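Local structure of phospholethanolamine N-methyltransferase 2 (Haemonchus contortus, 4KRI) at residues Pro4-Gln9 and Val144-Tyr149; Arg8-Cys13 and Asp156-Leu161; Thr325-Gly330 and His422-Phe427. The protein probably methylates phosphomonomethylethanolamine with S-adenosylmethionine as donor, on the way to phosphocholine in a parasitic nematode. One frame throughout, in Å; residues are numbered along the deposited sequence.

Followed from the N terminus, the chain enters helix 5-18, which takes part in two of the three contacts. Its first turns close a long loop onto helix 145-151 in interaction 1. A turn further on, interaction 2 closes a slightly longer loop onto strand 156-166, which follows that helix in the chain; the two share R8 and Q9, cross rather than nest, and touch through S147 and D156. Interaction 3 follows in series, closing a mostly helical loop of about 90 residues by joining strands 320-329 and 422-430, on the opposite side of the chain's centre, about 36 Å from interaction 2 (centre to centre). Interactions 1 and 2 thus tie up the N-terminal part, interaction 3 the substrate-binding part.

Interaction 1: Pro4-Gln9 and Val144-Tyr149; sequences PAVERQ and VLDSVY
Q9 reaches from helix 5-18 to the start of helix 145-151, where its OE1 takes the N-H of L145. The bond is 2.9 Å from L145 N to Q9 OE1 and nearly straight (171° at the hydrogen), and the donor lies in the amide plane on an oxygen lone pair. With CG anti to the backbone N (chi1 -168°) and an extended chain beyond it, Q9 spans the gap and crosses L145 at about a right angle. Its oxygen is gripped a second time by a water that donates to Q9 OE1 at 2.7 Å and accepts the N-H of D146. One amide and one water thereby serve two N-H groups of a first helical turn, which have no preceding carbonyl of their own helix to bond; V144 holds the N-cap position. The NE2 end is fixed in turn by E143 O.

The tight part lies beside this polar bridge, around V6. V6 CG2 is wedged 3.5 Å from D146 CB and 3.7 Å from V144 CG1, and the side chains of V6, V144 and D146 are buried together. Toward the solvent the contact thins out: exposed A5 touches D146 directly through CB alone, 3.9 Å from D146 OD1, and its carbonyl receives a weak bond from the water.

The two helical segments run at 142° with axes 9.8 Å apart. R103 of strand 98-105 lies against both V6 and V144, E7 packs on helix 33-40, and S147 OG bonds to D156 at the start of strand 156-166, so the contact borders one helix and two strands.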
loop_
_atom_site.group_PDB
_atom_site.type_symbol
_atom_site.label_atom_id
_atom_site.label_comp_id
_atom_site.label_asym_id
_atom_site.label_seq_id
_atom_site.Cartn_x
_atom_site.Cartn_y
_atom_site.Cartn_z
ATOM N N PRO A 4 -1.664 21.564 -15.173
ATOM C CA PRO A 4 -0.349 21.035 -15.573
ATOM C C PRO A 4 0.391 20.249 -14.495
ATOM O O PRO A 4 1.258 19.434 -14.819
ATOM C CB PRO A 4 0.442 22.297 -15.956
ATOM C CG PRO A 4 -0.468 23.463 -15.654
ATOM C CD PRO A 4 -1.850 22.933 -15.683
ATOM N N ALA A 5 0.058 20.480 -13.227
ATOM C CA ALA A 5 0.621 19.680 -12.145
ATOM C C ALA A 5 0.356 18.190 -12.350
ATOM O O ALA A 5 1.158 17.350 -11.928
ATOM C CB ALA A 5 0.077 20.141 -10.788
ATOM N N VAL A 6 -0.762 17.852 -12.994
ATOM C CA VAL A 6 -1.079 16.443 -13.214
ATOM C C VAL A 6 -0.083 15.761 -14.148
ATOM O O VAL A 6 0.410 14.665 -13.853
ATOM C CB VAL A 6 -2.484 16.260 -13.779
ATOM C CG1 VAL A 6 -2.729 14.789 -14.081
ATOM C CG2 VAL A 6 -3.495 16.746 -12.775
ATOM N N GLU A 7 0.210 16.397 -15.278
ATOM C CA GLU A 7 1.151 15.803 -16.223
ATOM C C GLU A 7 2.542 15.672 -15.618
ATOM O O GLU A 7 3.259 14.709 -15.900
ATOM C CB GLU A 7 1.190 16.586 -17.539
ATOM C CG GLU A 7 -0.010 16.330 -18.430
ATOM C CD GLU A 7 -1.262 17.038 -17.968
ATOM O OE1 GLU A 7 -1.152 18.150 -17.415
ATOM O OE2 GLU A 7 -2.365 16.487 -18.169
ATOM N N ARG A 8 2.928 16.628 -14.775
ATOM C CA ARG A 8 4.214 16.509 -14.106
ATOM C C ARG A 8 4.235 15.297 -13.186
ATOM O O ARG A 8 5.238 14.588 -13.121
ATOM C CB ARG A 8 4.587 17.795 -13.369
ATOM C CG ARG A 8 4.988 18.903 -14.356
ATOM C CD ARG A 8 5.534 20.123 -13.662
ATOM N NE ARG A 8 6.724 19.822 -12.874
ATOM C CZ ARG A 8 7.974 19.945 -13.312
ATOM N NH1 ARG A 8 8.223 20.361 -14.553
ATOM N NH2 ARG A 8 8.982 19.657 -12.500
ATOM N N GLN A 9 3.122 15.032 -12.507
ATOM C CA GLN A 9 3.071 13.863 -11.636
ATOM C C GLN A 9 3.121 12.552 -12.436
ATOM O O GLN A 9 3.747 11.582 -11.996
ATOM C CB GLN A 9 1.832 13.906 -10.718
ATOM C CG GLN A 9 1.900 12.866 -9.617
ATOM C CD GLN A 9 0.619 12.719 -8.813
ATOM O OE1 GLN A 9 -0.317 13.519 -8.936
ATOM N NE2 GLN A 9 0.572 11.683 -7.981
ATOM N N VAL A 144 -3.859 10.951 -8.096
ATOM C CA VAL A 144 -3.523 12.226 -8.709
ATOM C C VAL A 144 -3.695 13.315 -7.655
ATOM O O VAL A 144 -4.804 13.547 -7.166
ATOM C CB VAL A 144 -4.450 12.548 -9.900
ATOM C CG1 VAL A 144 -4.076 13.904 -10.517
ATOM C CG2 VAL A 144 -4.346 11.452 -10.931
ATOM N N LEU A 145 -2.604 13.969 -7.276
ATOM C CA LEU A 145 -2.650 14.868 -6.118
ATOM C C LEU A 145 -3.394 16.168 -6.426
ATOM O O LEU A 145 -4.056 16.739 -5.549
ATOM C CB LEU A 145 -1.234 15.133 -5.575
ATOM C CG LEU A 145 -0.600 13.878 -4.972
ATOM C CD1 LEU A 145 0.857 14.122 -4.616
ATOM C CD2 LEU A 145 -1.375 13.431 -3.746
ATOM N N ASP A 146 -3.308 16.623 -7.671
ATOM C CA ASP A 146 -4.042 17.806 -8.077
ATOM C C ASP A 146 -5.514 17.592 -7.779
ATOM O O ASP A 146 -6.220 18.511 -7.362
ATOM C CB ASP A 146 -3.842 18.039 -9.571
ATOM C CG ASP A 146 -4.378 19.354 -10.025
ATOM O OD1 ASP A 146 -3.683 20.379 -9.821
ATOM O OD2 ASP A 146 -5.495 19.369 -10.599
ATOM N N SER A 147 -5.982 16.374 -7.993
ATOM C CA SER A 147 -7.411 16.112 -7.842
ATOM C C SER A 147 -7.818 16.125 -6.374
ATOM O O SER A 147 -8.921 16.547 -6.040
ATOM C CB SER A 147 -7.773 14.779 -8.500
ATOM O OG SER A 147 -7.553 14.875 -9.896
ATOM N N VAL A 148 -6.919 15.682 -5.496
ATOM C CA VAL A 148 -7.198 15.759 -4.067
ATOM C C VAL A 148 -7.298 17.209 -3.612
ATOM O O VAL A 148 -8.251 17.606 -2.918
ATOM C CB VAL A 148 -6.089 15.061 -3.245
ATOM C CG1 VAL A 148 -6.334 15.292 -1.751
ATOM C CG2 VAL A 148 -6.058 13.554 -3.552
ATOM N N TYR A 149 -6.321 18.014 -4.010
ATOM C CA TYR A 149 -6.185 19.353 -3.445
ATOM C C TYR A 149 -7.087 20.411 -4.071
ATOM O O TYR A 149 -7.382 21.404 -3.423
ATOM C CB TYR A 149 -4.724 19.812 -3.509
ATOM C CG TYR A 149 -3.811 18.886 -2.735
ATOM C CD1 TYR A 149 -4.110 18.511 -1.436
ATOM C CD2 TYR A 149 -2.650 18.396 -3.309
ATOM C CE1 TYR A 149 -3.269 17.662 -0.728
ATOM C CE2 TYR A 149 -1.811 17.546 -2.614
ATOM C CZ TYR A 149 -2.119 17.188 -1.322
ATOM O OH TYR A 149 -1.267 16.338 -0.622
HETATM O O HOH W 1 -0.786 16.134 -9.339
#

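Interaction 2: Arg8-Cys13 and Asp156-Leu161; sequences RQLIEC and DFIWTL
T160 OG1 and the backbone carbonyl of C13 share a water: it donates to C13 O at 2.8 Å and sits 2.7 Å from T160 OG1. Beside this bridge C13 CB rests 3.8 Å from T160 OG1, so the direct touch between the two residues is light. The rest of the contact is mainly apolar packing centred on I158, whose CG1 lies anti to the carbonyl carbon (chi1 -57°) and brings CD1 against the helix. There CD1 meets L10 CD2 at 3.6 Å. The same methyl also lies 3.8 Å from NE2 of Q9, which bonds to E143 O. The other branch, CG2, lies 3.9 Å from C13 SG. CD1 thus meets Q9 and L10, neighbours on one turn, while CG2 meets C13 on the next as well as L10 CD2.

Segment 8-13 of helix 5-18 runs at 25° to segment 156-161, nearly in the same direction. Strand 156-166 is antiparallel to both of its neighbours, 98-105 and 132-143, an order consistent with the reversed strand of a class I methyltransferase sheet. I158 and T160 face the helix and also touch I101 of strand 98-105, while L10 reaches R103. W159 turns the other way and packs on helix 114-124, where its NE1 bonds to T119 OG1 and its ring meets F122 edge-to-face.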
loop_
_atom_site.group_PDB
_atom_site.type_symbol
_atom_site.label_atom_id
_atom_site.label_comp_id
_atom_site.label_asym_id
_atom_site.label_seq_id
_atom_site.Cartn_x
_atom_site.Cartn_y
_atom_site.Cartn_z
ATOM N N ARG A 8 2.928 16.628 -14.775
ATOM C CA ARG A 8 4.214 16.509 -14.106
ATOM C C ARG A 8 4.235 15.297 -13.186
ATOM O O ARG A 8 5.238 14.588 -13.121
ATOM C CB ARG A 8 4.587 17.795 -13.369
ATOM C CG ARG A 8 4.988 18.903 -14.356
ATOM C CD ARG A 8 5.534 20.123 -13.662
ATOM N NE ARG A 8 6.724 19.822 -12.874
ATOM C CZ ARG A 8 7.974 19.945 -13.312
ATOM N NH1 ARG A 8 8.223 20.361 -14.553
ATOM N NH2 ARG A 8 8.982 19.657 -12.500
ATOM N N GLN A 9 3.122 15.032 -12.507
ATOM C CA GLN A 9 3.071 13.863 -11.636
ATOM C C GLN A 9 3.121 12.552 -12.436
ATOM O O GLN A 9 3.747 11.582 -11.996
ATOM C CB GLN A 9 1.832 13.906 -10.718
ATOM C CG GLN A 9 1.900 12.866 -9.617
ATOM C CD GLN A 9 0.619 12.719 -8.813
ATOM O OE1 GLN A 9 -0.317 13.519 -8.936
ATOM N NE2 GLN A 9 0.572 11.683 -7.981
ATOM N N LEU A 10 2.485 12.524 -13.610
ATOM C CA LEU A 10 2.530 11.323 -14.447
ATOM C C LEU A 10 3.972 10.994 -14.819
ATOM O O LEU A 10 4.376 9.826 -14.791
ATOM C CB LEU A 10 1.691 11.484 -15.721
ATOM C CG LEU A 10 0.189 11.619 -15.499
ATOM C CD1 LEU A 10 -0.538 11.627 -16.827
ATOM C CD2 LEU A 10 -0.306 10.486 -14.628
ATOM N N ILE A 11 4.744 12.024 -15.159
ATOM C CA ILE A 11 6.145 11.819 -15.536
ATOM C C ILE A 11 6.996 11.463 -14.322
ATOM O O ILE A 11 7.945 10.676 -14.432
ATOM C CB ILE A 11 6.716 13.056 -16.284
ATOM C CG1 ILE A 11 5.919 13.314 -17.560
ATOM C CG2 ILE A 11 8.190 12.872 -16.620
ATOM C CD1 ILE A 11 5.661 12.068 -18.356
ATOM N N GLU A 12 6.655 12.003 -13.154
ATOM C CA GLU A 12 7.357 11.590 -11.936
ATOM C C GLU A 12 7.152 10.099 -11.660
ATOM O O GLU A 12 8.091 9.405 -11.264
ATOM C CB GLU A 12 6.915 12.426 -10.723
ATOM C CG GLU A 12 7.397 13.871 -10.784
ATOM C CD GLU A 12 6.559 14.799 -9.913
ATOM O OE1 GLU A 12 5.621 14.305 -9.249
ATOM O OE2 GLU A 12 6.848 16.013 -9.894
ATOM N N CYS A 13 5.931 9.614 -11.874
ATOM C CA CYS A 13 5.645 8.186 -11.730
ATOM C C CYS A 13 6.518 7.336 -12.651
ATOM O O CYS A 13 7.012 6.271 -12.250
ATOM C CB CYS A 13 4.170 7.898 -11.992
ATOM S SG CYS A 13 3.070 8.520 -10.690
ATOM N N ASP A 156 -8.900 9.527 -8.195
ATOM C CA ASP A 156 -8.314 9.760 -9.513
ATOM C C ASP A 156 -6.979 9.013 -9.462
ATOM O O ASP A 156 -6.081 9.398 -8.717
ATOM C CB ASP A 156 -8.139 11.275 -9.722
ATOM C CG ASP A 156 -7.887 11.651 -11.163
ATOM O OD1 ASP A 156 -7.721 10.734 -12.006
ATOM O OD2 ASP A 156 -7.847 12.877 -11.464
ATOM N N PHE A 157 -6.860 7.909 -10.200
ATOM C CA PHE A 157 -5.719 6.999 -9.983
ATOM C C PHE A 157 -4.682 6.965 -11.106
ATOM O O PHE A 157 -5.006 7.198 -12.265
ATOM C CB PHE A 157 -6.237 5.589 -9.718
ATOM C CG PHE A 157 -7.026 5.477 -8.451
ATOM C CD1 PHE A 157 -6.393 5.561 -7.223
ATOM C CD2 PHE A 157 -8.405 5.324 -8.491
ATOM C CE1 PHE A 157 -7.111 5.452 -6.040
ATOM C CE2 PHE A 157 -9.140 5.227 -7.318
ATOM C CZ PHE A 157 -8.486 5.289 -6.087
ATOM N N ILE A 158 -3.437 6.676 -10.737
ATOM C CA ILE A 158 -2.349 6.448 -11.684
ATOM C C ILE A 158 -1.778 5.071 -11.400
ATOM O O ILE A 158 -1.292 4.818 -10.299
ATOM C CB ILE A 158 -1.216 7.450 -11.485
ATOM C CG1 ILE A 158 -1.747 8.885 -11.602
ATOM C CG2 ILE A 158 -0.096 7.206 -12.512
ATOM C CD1 ILE A 158 -0.771 9.926 -11.063
ATOM N N TRP A 159 -1.830 4.176 -12.379
ATOM C CA TRP A 159 -1.154 2.886 -12.231
ATOM C C TRP A 159 0.218 2.981 -12.861
ATOM O O TRP A 159 0.371 3.537 -13.939
ATOM C CB TRP A 159 -1.932 1.769 -12.953
ATOM C CG TRP A 159 -3.163 1.286 -12.257
ATOM C CD1 TRP A 159 -3.291 0.150 -11.505
ATOM C CD2 TRP A 159 -4.451 1.903 -12.269
ATOM N NE1 TRP A 159 -4.589 0.030 -11.045
ATOM C CE2 TRP A 159 -5.315 1.099 -11.497
ATOM C CE3 TRP A 159 -4.962 3.065 -12.858
ATOM C CZ2 TRP A 159 -6.661 1.419 -11.298
ATOM C CZ3 TRP A 159 -6.290 3.383 -12.657
ATOM C CH2 TRP A 159 -7.123 2.564 -11.881
ATOM N N THR A 160 1.214 2.410 -12.201
ATOM C CA THR A 160 2.539 2.258 -12.794
ATOM C C THR A 160 2.751 0.762 -12.949
ATOM O O THR A 160 2.772 0.048 -11.952
ATOM C CB THR A 160 3.637 2.811 -11.854
ATOM O OG1 THR A 160 3.444 4.223 -11.660
ATOM C CG2 THR A 160 5.015 2.605 -12.473
ATOM N N LEU A 161 2.904 0.294 -14.189
ATOM C CA LEU A 161 3.055 -1.144 -14.476
ATOM C C LEU A 161 4.216 -1.335 -15.441
ATOM O O LEU A 161 4.550 -0.422 -16.190
ATOM C CB LEU A 161 1.771 -1.671 -15.131
ATOM C CG LEU A 161 0.447 -1.403 -14.408
ATOM C CD1 LEU A 161 -0.737 -1.719 -15.324
ATOM C CD2 LEU A 161 0.359 -2.219 -13.135
HETATM O O HOH W 2 5.475 5.177 -10.167
#

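Interaction 3: Thr325-Gly330 and His422-Phe427; sequences TMYGVG and HNWNFF. With 1SH (2-(methylamino)ethyl dihydrogen phosphate), chain E.
The Y327 ring carries H422 over one face and the ligand phosphate at its edge. NE2 of H422 stands 3.3 Å above the plane of the Y327 ring, over its centre, in a T-shaped stack with centroids 4.5 Å apart and planes at 70°. A chi1 of -165° sets the H422 imidazole opposite the backbone N and against the tyrosine ring. In the ring plane, Y327 OH donates to O4 of the bound phosphomonomethylethanolamine at 2.6 Å; the ligand is also hydrogen-bonded to Y193, Y341, R345, Y347 and K413. W424 CD1 approaches another part of the edge, and F376 meets the rings of Y327, H422 and W424.

The strands that carry these rings, 320-329 and 422-430, run antiparallel, the pairing of the reversed strand in a class I methyltransferase fold. M326 with N425 and G328 with N423 are the hydrogen-bonded pairs; N425 N to M326 O is 2.9 Å. On the face with Y327, T325 OG1 and W424 NE1 both bond to D297 OD1. On the face with M326, N425 ND2 lies 3.8 Å from G328 CA and reaches V329 O through a water, while M326 CE packs 4.0 Å from F427 CB.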
loop_
_atom_site.group_PDB
_atom_site.type_symbol
_atom_site.label_atom_id
_atom_site.label_comp_id
_atom_site.label_asym_id
_atom_site.label_seq_id
_atom_site.Cartn_x
_atom_site.Cartn_y
_atom_site.Cartn_z
ATOM N N THR A 325 5.396 -0.679 15.847
ATOM C CA THR A 325 4.984 -1.785 16.707
ATOM C C THR A 325 4.801 -3.002 15.819
ATOM O O THR A 325 4.450 -2.866 14.661
ATOM C CB THR A 325 3.690 -1.503 17.518
ATOM O OG1 THR A 325 2.554 -1.508 16.639
ATOM C CG2 THR A 325 3.780 -0.160 18.248
ATOM N N MET A 326 5.057 -4.197 16.353
ATOM C CA MET A 326 4.987 -5.386 15.509
ATOM C C MET A 326 4.744 -6.623 16.351
ATOM O O MET A 326 5.090 -6.643 17.529
ATOM C CB MET A 326 6.303 -5.547 14.735
ATOM C CG MET A 326 7.488 -5.819 15.648
ATOM S SD MET A 326 9.155 -5.557 14.975
ATOM C CE MET A 326 9.678 -4.177 16.001
ATOM N N TYR A 327 4.161 -7.658 15.754
ATOM C CA TYR A 327 4.215 -8.981 16.382
ATOM C C TYR A 327 5.674 -9.412 16.342
ATOM O O TYR A 327 6.351 -9.195 15.331
ATOM C CB TYR A 327 3.372 -9.999 15.599
ATOM C CG TYR A 327 1.859 -9.895 15.755
ATOM C CD1 TYR A 327 1.275 -8.946 16.583
ATOM C CD2 TYR A 327 1.015 -10.775 15.071
ATOM C CE1 TYR A 327 -0.121 -8.863 16.714
ATOM C CE2 TYR A 327 -0.372 -10.714 15.212
ATOM C CZ TYR A 327 -0.931 -9.758 16.031
ATOM O OH TYR A 327 -2.308 -9.703 16.157
ATOM N N GLY A 328 6.161 -10.009 17.427
ATOM C CA GLY A 328 7.509 -10.553 17.455
ATOM C C GLY A 328 7.531 -11.928 18.091
ATOM O O GLY A 328 6.494 -12.442 18.515
ATOM N N VAL A 329 8.712 -12.534 18.155
ATOM C CA VAL A 329 8.832 -13.838 18.801
ATOM C C VAL A 329 9.522 -13.668 20.153
ATOM O O VAL A 329 10.448 -12.858 20.296
ATOM C CB VAL A 329 9.574 -14.857 17.906
ATOM C CG1 VAL A 329 10.965 -14.366 17.548
ATOM C CG2 VAL A 329 9.636 -16.225 18.575
ATOM N N GLY A 330 9.037 -14.407 21.148
ATOM C CA GLY A 330 9.562 -14.339 22.497
ATOM C C GLY A 330 10.697 -15.319 22.697
ATOM O O GLY A 330 11.283 -15.821 21.729
ATOM N N HIS A 422 4.570 -15.691 21.398
ATOM C CA HIS A 422 4.041 -14.497 20.734
ATOM C C HIS A 422 4.327 -13.273 21.597
ATOM O O HIS A 422 3.896 -13.211 22.745
ATOM C CB HIS A 422 2.525 -14.671 20.565
ATOM C CG HIS A 422 1.892 -13.717 19.608
ATOM N ND1 HIS A 422 0.795 -14.048 18.840
ATOM C CD2 HIS A 422 2.179 -12.422 19.307
ATOM C CE1 HIS A 422 0.442 -13.011 18.103
ATOM N NE2 HIS A 422 1.264 -12.015 18.368
ATOM N N ASN A 423 5.055 -12.299 21.052
ATOM C CA ASN A 423 5.290 -11.050 21.762
ATOM C C ASN A 423 4.774 -9.861 20.952
ATOM O O ASN A 423 4.564 -9.963 19.739
ATOM C CB ASN A 423 6.791 -10.853 22.051
ATOM C CG ASN A 423 7.274 -11.614 23.275
ATOM O OD1 ASN A 423 6.599 -12.519 23.778
ATOM N ND2 ASN A 423 8.459 -11.255 23.758
ATOM N N TRP A 424 4.577 -8.730 21.624
ATOM C CA TRP A 424 4.140 -7.514 20.937
ATOM C C TRP A 424 5.191 -6.466 21.238
ATOM O O TRP A 424 5.321 -6.025 22.387
ATOM C CB TRP A 424 2.764 -7.062 21.431
ATOM C CG TRP A 424 2.177 -5.934 20.598
ATOM C CD1 TRP A 424 2.252 -5.799 19.241
ATOM C CD2 TRP A 424 1.467 -4.777 21.077
ATOM N NE1 TRP A 424 1.608 -4.644 18.845
ATOM C CE2 TRP A 424 1.128 -3.996 19.957
ATOM C CE3 TRP A 424 1.084 -4.332 22.351
ATOM C CZ2 TRP A 424 0.419 -2.792 20.064
ATOM C CZ3 TRP A 424 0.376 -3.137 22.460
ATOM C CH2 TRP A 424 0.056 -2.379 21.321
ATOM N N ASN A 425 5.963 -6.093 20.217
ATOM C CA ASN A 425 7.166 -5.292 20.412
ATOM C C ASN A 425 7.062 -3.854 19.908
ATOM O O ASN A 425 6.368 -3.587 18.931
ATOM C CB ASN A 425 8.358 -5.972 19.737
ATOM C CG ASN A 425 8.784 -7.240 20.452
ATOM O OD1 ASN A 425 8.552 -7.393 21.653
ATOM N ND2 ASN A 425 9.430 -8.144 19.722
ATOM N N PHE A 426 7.782 -2.958 20.580
ATOM C CA PHE A 426 7.851 -1.538 20.247
ATOM C C PHE A 426 9.296 -1.184 19.888
ATOM O O PHE A 426 10.238 -1.631 20.548
ATOM C CB PHE A 426 7.410 -0.726 21.471
ATOM C CG PHE A 426 7.619 0.765 21.339
ATOM C CD1 PHE A 426 6.592 1.572 20.891
ATOM C CD2 PHE A 426 8.823 1.356 21.705
ATOM C CE1 PHE A 426 6.767 2.943 20.772
ATOM C CE2 PHE A 426 9.012 2.720 21.593
ATOM C CZ PHE A 426 7.981 3.518 21.124
ATOM N N PHE A 427 9.474 -0.396 18.838
ATOM C CA PHE A 427 10.790 0.092 18.447
ATOM C C PHE A 427 10.663 1.553 18.026
ATOM O O PHE A 427 9.751 1.913 17.286
ATOM C CB PHE A 427 11.346 -0.746 17.290
ATOM C CG PHE A 427 12.401 -0.044 16.478
ATOM C CD1 PHE A 427 13.683 0.150 16.985
ATOM C CD2 PHE A 427 12.114 0.400 15.199
ATOM C CE1 PHE A 427 14.652 0.807 16.228
ATOM C CE2 PHE A 427 13.075 1.063 14.439
ATOM C CZ PHE A 427 14.346 1.260 14.953
HETATM O O4 1SH E . -3.666 -11.616 15.092
HETATM P P1 1SH E . -3.753 -12.002 13.617
HETATM O O1 1SH E . -2.681 -12.939 13.223
HETATM O O3 1SH E . -5.163 -12.648 13.335
HETATM O O2 1SH E . -3.571 -10.689 12.751
HETATM C C1 1SH E . -4.344 -9.637 13.013
HETATM C C2 1SH E . -3.972 -8.343 12.301
HETATM N N1 1SH E . -2.720 -7.736 12.657
HETATM C C3 1SH E . -2.498 -6.654 11.767
HETATM O O HOH W 3 10.912 -10.276 21.130
#